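Local structure of cellulose synthase 1 (Gluconacetobacter xylinus, 4I86) at residues 17-22 against 28-33. The protein carries, in the C-terminal fragment modelled here, a PilZ domain that probably serves as the cyclic di-GMP-binding regulatory part of a cellulose synthase catalytic subunit. Sequence-based numbering, arbitrary orientation.
Sequences PVEVAN and IVTGVT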
ATOM      1  N   PRO A  17       3.597  -5.029   9.090  1.00 29.35           N
ATOM      2  CA  PRO A  17       4.838  -4.443   8.587  1.00 29.62           C
ATOM      3  C   PRO A  17       4.802  -4.365   7.059  1.00 24.90           C
ATOM      4  O   PRO A  17       4.338  -5.296   6.385  1.00 23.47           O
ATOM      5  CB  PRO A  17       5.915  -5.451   9.031  1.00 28.62           C
ATOM      6  CG  PRO A  17       5.275  -6.222  10.141  1.00 36.44           C
ATOM      7  CD  PRO A  17       3.825  -6.296   9.805  1.00 30.96           C
ATOM      8  N   VAL A  18       5.312  -3.268   6.520  1.00 24.41           N
ATOM      9  CA  VAL A  18       5.427  -3.127   5.081  1.00 25.10           C
ATOM     10  C   VAL A  18       6.722  -2.413   4.753  1.00 28.25           C
ATOM     11  O   VAL A  18       7.263  -1.680   5.588  1.00 27.84           O
ATOM     12  CB  VAL A  18       4.235  -2.333   4.502  1.00 22.93           C
ATOM     13  CG1 VAL A  18       2.925  -3.066   4.756  1.00 23.66           C
ATOM     14  CG2 VAL A  18       4.183  -0.938   5.111  1.00 27.23           C
ATOM     15  N   GLU A  19       7.220  -2.625   3.538  1.00 24.90           N
ATOM     16  CA  GLU A  19       8.350  -1.859   3.037  1.00 26.99           C
ATOM     17  C   GLU A  19       7.884  -1.143   1.780  1.00 26.01           C
ATOM     18  O   GLU A  19       7.103  -1.698   0.999  1.00 22.44           O
ATOM     19  CB  GLU A  19       9.537  -2.778   2.727  1.00 23.39           C
ATOM     20  CG  GLU A  19       9.855  -3.760   3.847  1.00 25.00           C
ATOM     21  CD  GLU A  19      10.223  -5.139   3.326  1.00 38.83           C
ATOM     22  OE1 GLU A  19       9.852  -5.464   2.170  1.00 40.82           O
ATOM     23  OE2 GLU A  19      10.894  -5.907   4.062  1.00 45.04           O
ATOM     24  N   VAL A  20       8.370   0.074   1.576  1.00 23.77           N
ATOM     25  CA  VAL A  20       7.944   0.873   0.435  1.00 25.23           C
ATOM     26  C   VAL A  20       9.144   1.480  -0.270  1.00 26.96           C
ATOM     27  O   VAL A  20       9.985   2.115   0.361  1.00 28.92           O
ATOM     28  CB  VAL A  20       7.039   2.033   0.867  1.00 23.64           C
ATOM     29  CG1 VAL A  20       6.482   2.739  -0.367  1.00 22.83           C
ATOM     30  CG2 VAL A  20       5.931   1.526   1.784  1.00 19.75           C
ATOM     31  N   ALA A  21       9.210   1.282  -1.580  1.00 24.51           N
ATOM     32  CA  ALA A  21      10.249   1.867  -2.403  1.00 27.24           C
ATOM     33  C   ALA A  21       9.605   2.673  -3.520  1.00 27.79           C
ATOM     34  O   ALA A  21       8.587   2.238  -4.072  1.00 25.49           O
ATOM     35  CB  ALA A  21      11.093   0.769  -2.998  1.00 26.24           C
ATOM     36  N   ASN A  22      10.185   3.818  -3.894  1.00 25.36           N
ATOM     37  CA  ASN A  22       9.734   4.490  -5.128  1.00 26.45           C
ATOM     38  C   ASN A  22      10.239   3.731  -6.359  1.00 26.54           C
ATOM     39  O   ASN A  22      11.014   2.791  -6.226  1.00 25.45           O
ATOM     40  CB  ASN A  22      10.067   5.993  -5.171  1.00 30.41           C
ATOM     41  CG  ASN A  22      11.559   6.279  -5.028  1.00 36.58           C
ATOM     42  OD1 ASN A  22      12.384   5.361  -5.004  1.00 32.19           O
ATOM     43  ND2 ASN A  22      11.911   7.570  -4.953  1.00 37.93           N
ATOM     44  N   ILE A  28      13.572   4.201  -0.087  1.00 27.08           N
ATOM     45  CA  ILE A  28      13.096   2.961   0.511  1.00 32.14           C
ATOM     46  C   ILE A  28      12.866   3.163   1.999  1.00 36.44           C
ATOM     47  O   ILE A  28      13.787   3.563   2.725  1.00 36.88           O
ATOM     48  CB  ILE A  28      14.112   1.821   0.371  1.00 31.47           C
ATOM     49  CG1 ILE A  28      14.391   1.508  -1.102  1.00 27.37           C
ATOM     50  CG2 ILE A  28      13.623   0.581   1.124  1.00 29.41           C
ATOM     51  CD1 ILE A  28      15.317   0.332  -1.270  1.00 33.58           C
ATOM     52  N   VAL A  29      11.645   2.885   2.459  1.00 30.92           N
ATOM     53  CA  VAL A  29      11.338   3.040   3.877  1.00 32.37           C
ATOM     54  C   VAL A  29      10.535   1.864   4.375  1.00 30.72           C
ATOM     55  O   VAL A  29      10.016   1.074   3.585  1.00 29.58           O
ATOM     56  CB  VAL A  29      10.559   4.352   4.170  1.00 35.32           C
ATOM     57  CG1 VAL A  29      11.286   5.555   3.574  1.00 31.92           C
ATOM     58  CG2 VAL A  29       9.139   4.259   3.610  1.00 35.17           C
ATOM     59  N   THR A  30      10.436   1.761   5.695  1.00 31.93           N
ATOM     60  CA  THR A  30       9.696   0.699   6.354  1.00 33.04           C
ATOM     61  C   THR A  30       8.615   1.355   7.213  1.00 34.02           C
ATOM     62  O   THR A  30       8.713   2.543   7.512  1.00 36.87           O
ATOM     63  CB  THR A  30      10.661  -0.157   7.213  1.00 33.79           C
ATOM     64  OG1 THR A  30      11.671  -0.718   6.357  1.00 39.92           O
ATOM     65  CG2 THR A  30       9.927  -1.286   7.904  1.00 35.41           C
ATOM     66  N   GLY A  31       7.589   0.594   7.597  1.00 31.68           N
ATOM     67  CA  GLY A  31       6.469   1.130   8.359  1.00 31.57           C
ATOM     68  C   GLY A  31       5.491   0.042   8.752  1.00 31.36           C
ATOM     69  O   GLY A  31       5.773  -1.137   8.536  1.00 29.39           O
ATOM     70  N   VAL A  32       4.362   0.418   9.363  1.00 31.39           N
ATOM     71  CA  VAL A  32       3.272  -0.523   9.573  1.00 28.91           C
ATOM     72  C   VAL A  32       1.982   0.061   9.027  1.00 32.96           C
ATOM     73  O   VAL A  32       1.802   1.282   8.996  1.00 33.97           O
ATOM     74  CB  VAL A  32       3.063  -0.917  11.069  1.00 38.00           C
ATOM     75  CG1 VAL A  32       4.233  -1.739  11.590  1.00 37.43           C
ATOM     76  CG2 VAL A  32       2.830   0.323  11.927  1.00 36.90           C
ATOM     77  N   THR A  33       1.075  -0.811   8.611  1.00 30.30           N
ATOM     78  CA  THR A  33      -0.182  -0.348   8.048  1.00 33.71           C
ATOM     79  C   THR A  33      -1.098   0.178   9.147  1.00 35.60           C
ATOM     80  O   THR A  33      -0.945  -0.179  10.318  1.00 31.47           O
ATOM     81  CB  THR A  33      -0.899  -1.464   7.290  1.00 27.90           C
ATOM     82  OG1 THR A  33      -1.235  -2.522   8.206  1.00 27.70           O
ATOM     83  CG2 THR A  33       0.005  -1.995   6.180  1.00 25.98           C
TER
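V20 and V29 pair through both of their backbone groups. V20 N donates to V29 O over 2.8 Å, and the bond is nearly straight at 170°. V29 N returns a bond of 2.8 Å to V20 O and lies in the plane of that carbonyl. V18 and G31 form the second hydrogen-bonded pair, and it is less regular. V18 N reaches G31 O at 3.0 Å, but the donor stands 39° above the carbonyl plane. G31 N meets V18 O at 3.1 Å along a path bent to 140°. The CA-H groups of P17, E19, I28 and T30 add weak contacts to the same four carbonyl oxygens. The closest is I28 CA to V20 O.

On the face of V18, V20 and V29, side-chain contact is apolar. V29 CG1 lies anti to the carbonyl carbon, which puts CG2 between the backbone N and that carbon, beside V20 CB. Near the P17-V32 end of the hairpin arms, V18 CG1 presses on T33 CG2 at 3.4 Å, tighter than usual, and the two side chains cross at about a right angle. T33 OG1 is hydrogen-bonded to A14 O and I16 N. On the other face A21 CB touches I28 CG1. E19 reaches away from this pairing, and its OE1 forms a salt bridge with R60.

The two strands are the arms of an antiparallel beta hairpin in the PilZ domain. On its flanks the sheet continues: E19 and A21 form backbone hydrogen bonds with R60 and Y58 of strand 55-63, and V32 forms one with K44 of strand 40-44. The pairing therefore rests on main-chain bonds that satisfy four N-H groups and four carbonyls, while the polar side chains E19 and T33 spend their bonds on neighbouring parts of the fold.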